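Local structure of tailspike protein (Siphovirus 9NA, 3RIQ) at residues D281-T286 / W326-K331; L306-I311 / Q330-D335. The protein probably recognises the lipopolysaccharide of Salmonella as a phage receptor and, as an endorhamnosidase, cleaves its polysaccharide. All blocks are in the same frame, centred on the assembly; numbering follows the deposited sequence.

Interaction 1 of 2, residues D281-T286 / W326-K331; sequences DVNADT and WWDGQK
Strands 281-282 and 326-327 run parallel, with Asp281 paired to Trp326 and Val282 to Trp327; Val282 N gives a nearly straight hydrogen bond to Trp326 O (3.0 Å, 170°), and Asp328 N returns a weak one to Val282 O. Beyond this short pairing the side chains take over. The carboxylate of Asp328 reaches back across the gap and takes the backbone N-H groups of Ala284 and Asp285: Ala284 N meets OD1 at 2.7 Å from above the carboxylate plane, and Asp285 N meets OD2 at 3.0 Å on the syn side but tilted out of that plane. With CG set between its own backbone N and carbonyl carbon (chi1 74°), the acid is directed at the backbone of Ala284 and Asp285, and the two bonds fix its rotation. These strands belong to successive rungs of the right-handed parallel beta-helix of the P22 tailspike family, and Asp328 ties together the segments by which two neighbouring coils leave their strands. On the side of the strands that carries Asp281 and Trp326, Asn283 lays its amide nitrogen over one face of the indole, ND2 standing 3.2 Å above the plane and displaced toward the rim, with amide and ring planes 54° apart. What holds ND2 there is Asp281 OD1, which accepts its hydrogen bond at 2.8 Å, nearly along the C-O axis. Val282 and Trp327 occupy the other face, their CB atoms 4.1 Å apart. Asp285 OD2 and Asp328 OD2 approach to 4.3 Å; a water donates to both, and Asp285 also forms salt bridges with Arg261 and Arg292, so the cost of bringing two acids together is probably reduced.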
loop_
_atom_site.group_PDB
_atom_site.type_symbol
_atom_site.label_atom_id
_atom_site.label_comp_id
_atom_site.label_asym_id
_atom_site.label_seq_id
_atom_site.Cartn_x
_atom_site.Cartn_y
_atom_site.Cartn_z
ATOM N N ASP A 281 -8.933 -17.525 0.461
ATOM C CA ASP A 281 -9.427 -18.495 -0.546
ATOM C C ASP A 281 -10.573 -17.795 -1.262
ATOM O O ASP A 281 -11.722 -17.860 -0.803
ATOM C CB ASP A 281 -9.940 -19.782 0.133
ATOM C CG ASP A 281 -10.622 -20.723 -0.846
ATOM O OD1 ASP A 281 -10.517 -20.473 -2.076
ATOM O OD2 ASP A 281 -11.234 -21.727 -0.390
ATOM N N VAL A 282 -10.265 -17.100 -2.352
ATOM C CA VAL A 282 -11.308 -16.376 -3.089
ATOM C C VAL A 282 -11.537 -17.147 -4.391
ATOM O O VAL A 282 -11.293 -16.638 -5.489
ATOM C CB VAL A 282 -10.924 -14.894 -3.319
ATOM C CG1 VAL A 282 -12.083 -14.124 -3.970
ATOM C CG2 VAL A 282 -10.580 -14.216 -1.972
ATOM N N ASN A 283 -11.936 -18.421 -4.251
ATOM C CA ASN A 283 -12.268 -19.258 -5.397
ATOM C C ASN A 283 -13.771 -19.479 -5.505
ATOM O O ASN A 283 -14.490 -19.465 -4.485
ATOM C CB ASN A 283 -11.576 -20.625 -5.260
ATOM C CG ASN A 283 -10.078 -20.548 -5.542
ATOM O OD1 ASN A 283 -9.622 -20.895 -6.647
ATOM N ND2 ASN A 283 -9.303 -20.084 -4.561
ATOM N N ALA A 284 -14.242 -19.752 -6.720
ATOM C CA ALA A 284 -15.673 -20.026 -6.960
ATOM C C ALA A 284 -15.918 -21.462 -7.444
ATOM O O ALA A 284 -16.934 -22.038 -7.080
ATOM C CB ALA A 284 -16.244 -19.018 -7.959
ATOM N N ASP A 285 -15.005 -22.025 -8.247
ATOM C CA ASP A 285 -15.094 -23.431 -8.665
ATOM C C ASP A 285 -14.011 -24.251 -7.970
ATOM O O ASP A 285 -12.878 -23.757 -7.761
ATOM C CB ASP A 285 -14.897 -23.552 -10.185
ATOM C CG ASP A 285 -16.054 -23.012 -10.989
ATOM O OD1 ASP A 285 -17.224 -23.128 -10.539
ATOM O OD2 ASP A 285 -15.788 -22.433 -12.072
ATOM N N THR A 286 -14.302 -25.515 -7.668
ATOM C CA THR A 286 -13.288 -26.391 -7.085
ATOM C C THR A 286 -13.558 -27.842 -7.497
ATOM O O THR A 286 -14.698 -28.195 -7.820
ATOM C CB THR A 286 -13.221 -26.268 -5.543
ATOM O OG1 THR A 286 -12.046 -26.917 -5.064
ATOM C CG2 THR A 286 -14.431 -26.897 -4.852
ATOM N N TRP A 326 -4.834 -17.012 -2.809
ATOM C CA TRP A 326 -5.248 -17.445 -4.140
ATOM C C TRP A 326 -6.701 -17.159 -4.477
ATOM O O TRP A 326 -7.539 -16.829 -3.597
ATOM C CB TRP A 326 -4.908 -18.914 -4.412
ATOM C CG TRP A 326 -5.805 -19.997 -3.831
ATOM C CD1 TRP A 326 -6.427 -20.031 -2.594
ATOM C CD2 TRP A 326 -6.066 -21.268 -4.447
ATOM N NE1 TRP A 326 -7.090 -21.266 -2.428
ATOM C CE2 TRP A 326 -6.882 -22.028 -3.552
ATOM C CE3 TRP A 326 -5.679 -21.846 -5.669
ATOM C CZ2 TRP A 326 -7.309 -23.336 -3.851
ATOM C CZ3 TRP A 326 -6.093 -23.159 -5.968
ATOM C CH2 TRP A 326 -6.897 -23.881 -5.062
ATOM N N TRP A 327 -6.970 -17.270 -5.773
ATOM C CA TRP A 327 -8.288 -16.956 -6.350
ATOM C C TRP A 327 -8.423 -17.675 -7.682
ATOM O O TRP A 327 -7.417 -18.131 -8.262
ATOM C CB TRP A 327 -8.460 -15.429 -6.579
ATOM C CG TRP A 327 -7.354 -14.838 -7.430
ATOM C CD1 TRP A 327 -7.313 -14.758 -8.805
ATOM C CD2 TRP A 327 -6.108 -14.332 -6.959
ATOM N NE1 TRP A 327 -6.109 -14.200 -9.218
ATOM C CE2 TRP A 327 -5.348 -13.932 -8.105
ATOM C CE3 TRP A 327 -5.554 -14.163 -5.677
ATOM C CZ2 TRP A 327 -4.043 -13.404 -7.994
ATOM C CZ3 TRP A 327 -4.292 -13.610 -5.561
ATOM C CH2 TRP A 327 -3.547 -13.225 -6.722
ATOM N N ASP A 328 -9.664 -17.793 -8.139
ATOM C CA ASP A 328 -9.918 -18.212 -9.545
ATOM C C ASP A 328 -10.809 -17.139 -10.191
ATOM O O ASP A 328 -10.943 -16.032 -9.668
ATOM C CB ASP A 328 -10.545 -19.625 -9.660
ATOM C CG ASP A 328 -12.019 -19.657 -9.251
ATOM O OD1 ASP A 328 -12.435 -18.729 -8.522
ATOM O OD2 ASP A 328 -12.752 -20.599 -9.661
ATOM N N GLY A 329 -11.457 -17.503 -11.279
ATOM C CA GLY A 329 -12.342 -16.610 -11.998
ATOM C C GLY A 329 -11.571 -15.619 -12.857
ATOM O O GLY A 329 -10.347 -15.733 -13.062
ATOM N N GLN A 330 -12.309 -14.689 -13.428
ATOM C CA GLN A 330 -11.706 -13.682 -14.303
ATOM C C GLN A 330 -12.250 -12.316 -14.028
ATOM O O GLN A 330 -13.235 -12.169 -13.317
ATOM C CB GLN A 330 -11.904 -14.042 -15.783
ATOM C CG GLN A 330 -13.375 -14.074 -16.275
ATOM C CD GLN A 330 -13.428 -14.315 -17.785
ATOM O OE1 GLN A 330 -13.000 -13.452 -18.584
ATOM N NE2 GLN A 330 -13.853 -15.501 -18.182
ATOM N N LYS A 331 -11.546 -11.323 -14.564
ATOM C CA LYS A 331 -11.853 -9.904 -14.396
ATOM C C LYS A 331 -11.755 -9.459 -12.934
ATOM O O LYS A 331 -12.299 -8.419 -12.561
ATOM C CB LYS A 331 -13.227 -9.565 -14.980
ATOM C CG LYS A 331 -13.285 -9.754 -16.492
ATOM C CD LYS A 331 -14.710 -9.529 -17.037
ATOM C CE LYS A 331 -14.898 -8.021 -17.357
ATOM N NZ LYS A 331 -16.273 -7.541 -17.585
HETATM O O HOH W 1 -13.367 -16.083 -7.578
HETATM O O HOH W 2 -14.715 -19.763 -11.578
#

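Interaction 2 of 2, residues L306-I311 / Q330-D335; sequences LPTQHI and QKNIID
The imidazole of His310 and the amide of Asn332 lie side by side with nearly parallel planes, 8° apart; over the centre of one imidazole face sits Thr308 O, 4.0 Å above the plane, while Asn332 OD1 approaches the ring obliquely and the ring's ND1 bonds to the backbone of Leu265. Here two neighbouring coils of the parallel beta-helix run alongside each other, the loop 306-310 following 330-332 before Ile311 and Ile333 pair as parallel strands. Asn332 OD1 is the hub. It accepts from the hydroxyl Thr308 OG1 at 2.8 Å and from the backbone His310 N, also at 2.8 Å, each in the carbonyl plane and on a lone pair. In Asn332 a chi1 of -56° sets CG beside the backbone N, and the amide's further rotation turns OD1 to the loop; the two bonds hold the amide flat, and ND2 adds a weak bond to Asp328 O.

Backbone bonds frame this centre. Gln330 N donates to Leu306 O, the carbonyl at the start of the inverse gamma turn centred on Pro307, and Ile333 N reaches His310 O at 2.9 Å. Ile311 and Ile333 send their side chains to the same face, where Ile333 also packs on Arg318 of the second subunit. Toward solvent, the aliphatic parts of Gln309 and Lys331 run together, CG of Gln309 lying 3.8 Å from CB of Lys331. One water joins their polar ends, donating to Gln309 OE1 and accepting from Lys331 NZ at 3.0 Å.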
loop_
_atom_site.group_PDB
_atom_site.type_symbol
_atom_site.label_atom_id
_atom_site.label_comp_id
_atom_site.label_asym_id
_atom_site.label_seq_id
_atom_site.Cartn_x
_atom_site.Cartn_y
_atom_site.Cartn_z
ATOM N N LEU A 306 -15.251 -18.143 -14.051
ATOM C CA LEU A 306 -16.432 -17.292 -13.858
ATOM C C LEU A 306 -16.015 -15.832 -13.761
ATOM O O LEU A 306 -14.945 -15.541 -13.200
ATOM C CB LEU A 306 -17.187 -17.700 -12.573
ATOM C CG LEU A 306 -17.928 -19.043 -12.669
ATOM C CD1 LEU A 306 -18.316 -19.599 -11.283
ATOM C CD2 LEU A 306 -19.164 -18.881 -13.594
ATOM N N PRO A 307 -16.874 -14.896 -14.216
ATOM C CA PRO A 307 -16.513 -13.487 -14.135
ATOM C C PRO A 307 -16.803 -12.893 -12.744
ATOM O O PRO A 307 -17.714 -12.095 -12.545
ATOM C CB PRO A 307 -17.340 -12.853 -15.259
ATOM C CG PRO A 307 -18.667 -13.658 -15.211
ATOM C CD PRO A 307 -18.182 -15.086 -14.889
ATOM N N THR A 308 -16.018 -13.325 -11.777
ATOM C CA THR A 308 -16.278 -12.946 -10.389
ATOM C C THR A 308 -16.046 -11.461 -10.116
ATOM O O THR A 308 -16.735 -10.899 -9.261
ATOM C CB THR A 308 -15.494 -13.832 -9.416
ATOM O OG1 THR A 308 -14.119 -13.924 -9.846
ATOM C CG2 THR A 308 -16.096 -15.246 -9.406
ATOM N N GLN A 309 -15.066 -10.825 -10.789
ATOM C CA GLN A 309 -14.852 -9.355 -10.648
ATOM C C GLN A 309 -14.686 -8.927 -9.190
ATOM O O GLN A 309 -15.211 -7.901 -8.784
ATOM C CB GLN A 309 -16.025 -8.568 -11.261
ATOM C CG GLN A 309 -16.142 -8.651 -12.803
ATOM C CD GLN A 309 -16.977 -7.477 -13.348
ATOM O OE1 GLN A 309 -16.517 -6.317 -13.356
ATOM N NE2 GLN A 309 -18.198 -7.756 -13.759
ATOM N N HIS A 310 -13.967 -9.710 -8.389
ATOM C CA HIS A 310 -13.635 -9.265 -7.045
ATOM C C HIS A 310 -12.513 -8.228 -7.110
ATOM O O HIS A 310 -11.735 -8.163 -8.080
ATOM C CB HIS A 310 -13.198 -10.443 -6.174
ATOM C CG HIS A 310 -14.255 -11.491 -5.984
ATOM N ND1 HIS A 310 -15.490 -11.217 -5.430
ATOM C CD2 HIS A 310 -14.215 -12.831 -6.187
ATOM C CE1 HIS A 310 -16.180 -12.346 -5.335
ATOM N NE2 HIS A 310 -15.431 -13.340 -5.797
ATOM N N ILE A 311 -12.432 -7.424 -6.057
ATOM C CA ILE A 311 -11.288 -6.567 -5.780
ATOM C C ILE A 311 -10.603 -7.076 -4.532
ATOM O O ILE A 311 -11.242 -7.203 -3.465
ATOM C CB ILE A 311 -11.727 -5.088 -5.597
ATOM C CG1 ILE A 311 -12.442 -4.573 -6.864
ATOM C CG2 ILE A 311 -10.538 -4.209 -5.163
ATOM C CD1 ILE A 311 -13.048 -3.127 -6.733
ATOM N N GLN A 330 -12.309 -14.689 -13.428
ATOM C CA GLN A 330 -11.706 -13.682 -14.303
ATOM C C GLN A 330 -12.250 -12.316 -14.028
ATOM O O GLN A 330 -13.235 -12.169 -13.317
ATOM C CB GLN A 330 -11.904 -14.042 -15.783
ATOM C CG GLN A 330 -13.375 -14.074 -16.275
ATOM C CD GLN A 330 -13.428 -14.315 -17.785
ATOM O OE1 GLN A 330 -13.000 -13.452 -18.584
ATOM N NE2 GLN A 330 -13.853 -15.501 -18.182
ATOM N N LYS A 331 -11.546 -11.323 -14.564
ATOM C CA LYS A 331 -11.853 -9.904 -14.396
ATOM C C LYS A 331 -11.755 -9.459 -12.934
ATOM O O LYS A 331 -12.299 -8.419 -12.561
ATOM C CB LYS A 331 -13.227 -9.565 -14.980
ATOM C CG LYS A 331 -13.285 -9.754 -16.492
ATOM C CD LYS A 331 -14.710 -9.529 -17.037
ATOM C CE LYS A 331 -14.898 -8.021 -17.357
ATOM N NZ LYS A 331 -16.273 -7.541 -17.585
ATOM N N ASN A 332 -10.997 -10.197 -12.142
ATOM C CA ASN A 332 -10.639 -9.737 -10.792
ATOM C C ASN A 332 -9.513 -8.719 -10.856
ATOM O O ASN A 332 -8.694 -8.764 -11.777
ATOM C CB ASN A 332 -10.186 -10.907 -9.922
ATOM C CG ASN A 332 -11.224 -12.023 -9.828
ATOM O OD1 ASN A 332 -12.316 -11.840 -9.302
ATOM N ND2 ASN A 332 -10.876 -13.199 -10.330
ATOM N N ILE A 333 -9.453 -7.821 -9.879
ATOM C CA ILE A 333 -8.325 -6.871 -9.697
ATOM C C ILE A 333 -7.649 -7.207 -8.387
ATOM O O ILE A 333 -8.307 -7.253 -7.362
ATOM C CB ILE A 333 -8.807 -5.393 -9.739
ATOM C CG1 ILE A 333 -9.348 -5.079 -11.126
ATOM C CG2 ILE A 333 -7.666 -4.442 -9.338
ATOM C CD1 ILE A 333 -10.088 -3.741 -11.230
ATOM N N ILE A 334 -6.351 -7.510 -8.443
ATOM C CA ILE A 334 -5.575 -7.868 -7.257
ATOM C C ILE A 334 -4.409 -6.917 -7.179
ATOM O O ILE A 334 -3.634 -6.829 -8.131
ATOM C CB ILE A 334 -5.046 -9.348 -7.293
ATOM C CG1 ILE A 334 -6.195 -10.341 -7.423
ATOM C CG2 ILE A 334 -4.251 -9.665 -6.013
ATOM C CD1 ILE A 334 -6.536 -10.710 -8.858
ATOM N N ASP A 335 -4.281 -6.188 -6.070
ATOM C CA ASP A 335 -3.164 -5.248 -5.901
ATOM C C ASP A 335 -2.615 -5.287 -4.486
ATOM O O ASP A 335 -3.395 -5.214 -3.532
ATOM C CB ASP A 335 -3.596 -3.789 -6.232
ATOM C CG ASP A 335 -2.460 -2.798 -6.003
ATOM O OD1 ASP A 335 -1.382 -3.001 -6.638
ATOM O OD2 ASP A 335 -2.570 -1.873 -5.162
HETATM O O HOH W 3 -15.639 -5.021 -16.021
HETATM O O HOH W 4 -13.788 -5.609 -13.021
HETATM O O HOH W 5 -12.581 -6.561 -10.392
#

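Interactions 1 and 2 lie about 8 Å apart, centre to centre, on adjoining parts of the same beta-helix coils. Along the chain, 281-286 comes first, then 306-311, then 326-331 and 330-335, which overlap at Gln330 and Lys331. One coil therefore contributes 281-286 and 306-311, and the next answers with 326-335, so strand 281-282 pairs with 326-327 and strand 311-318 with 333-340. The two contacts also touch directly: Val282 CG1 packs 3.3 Å from His310 CD2, and Trp327 CE2 lies 3.5 Å from Ile334 CD1. Together they join two consecutive coils along the path from strand 281-282 and its partner to strand 311-318 and its partner, with interaction 2 reaching the subunit interface of the trimer.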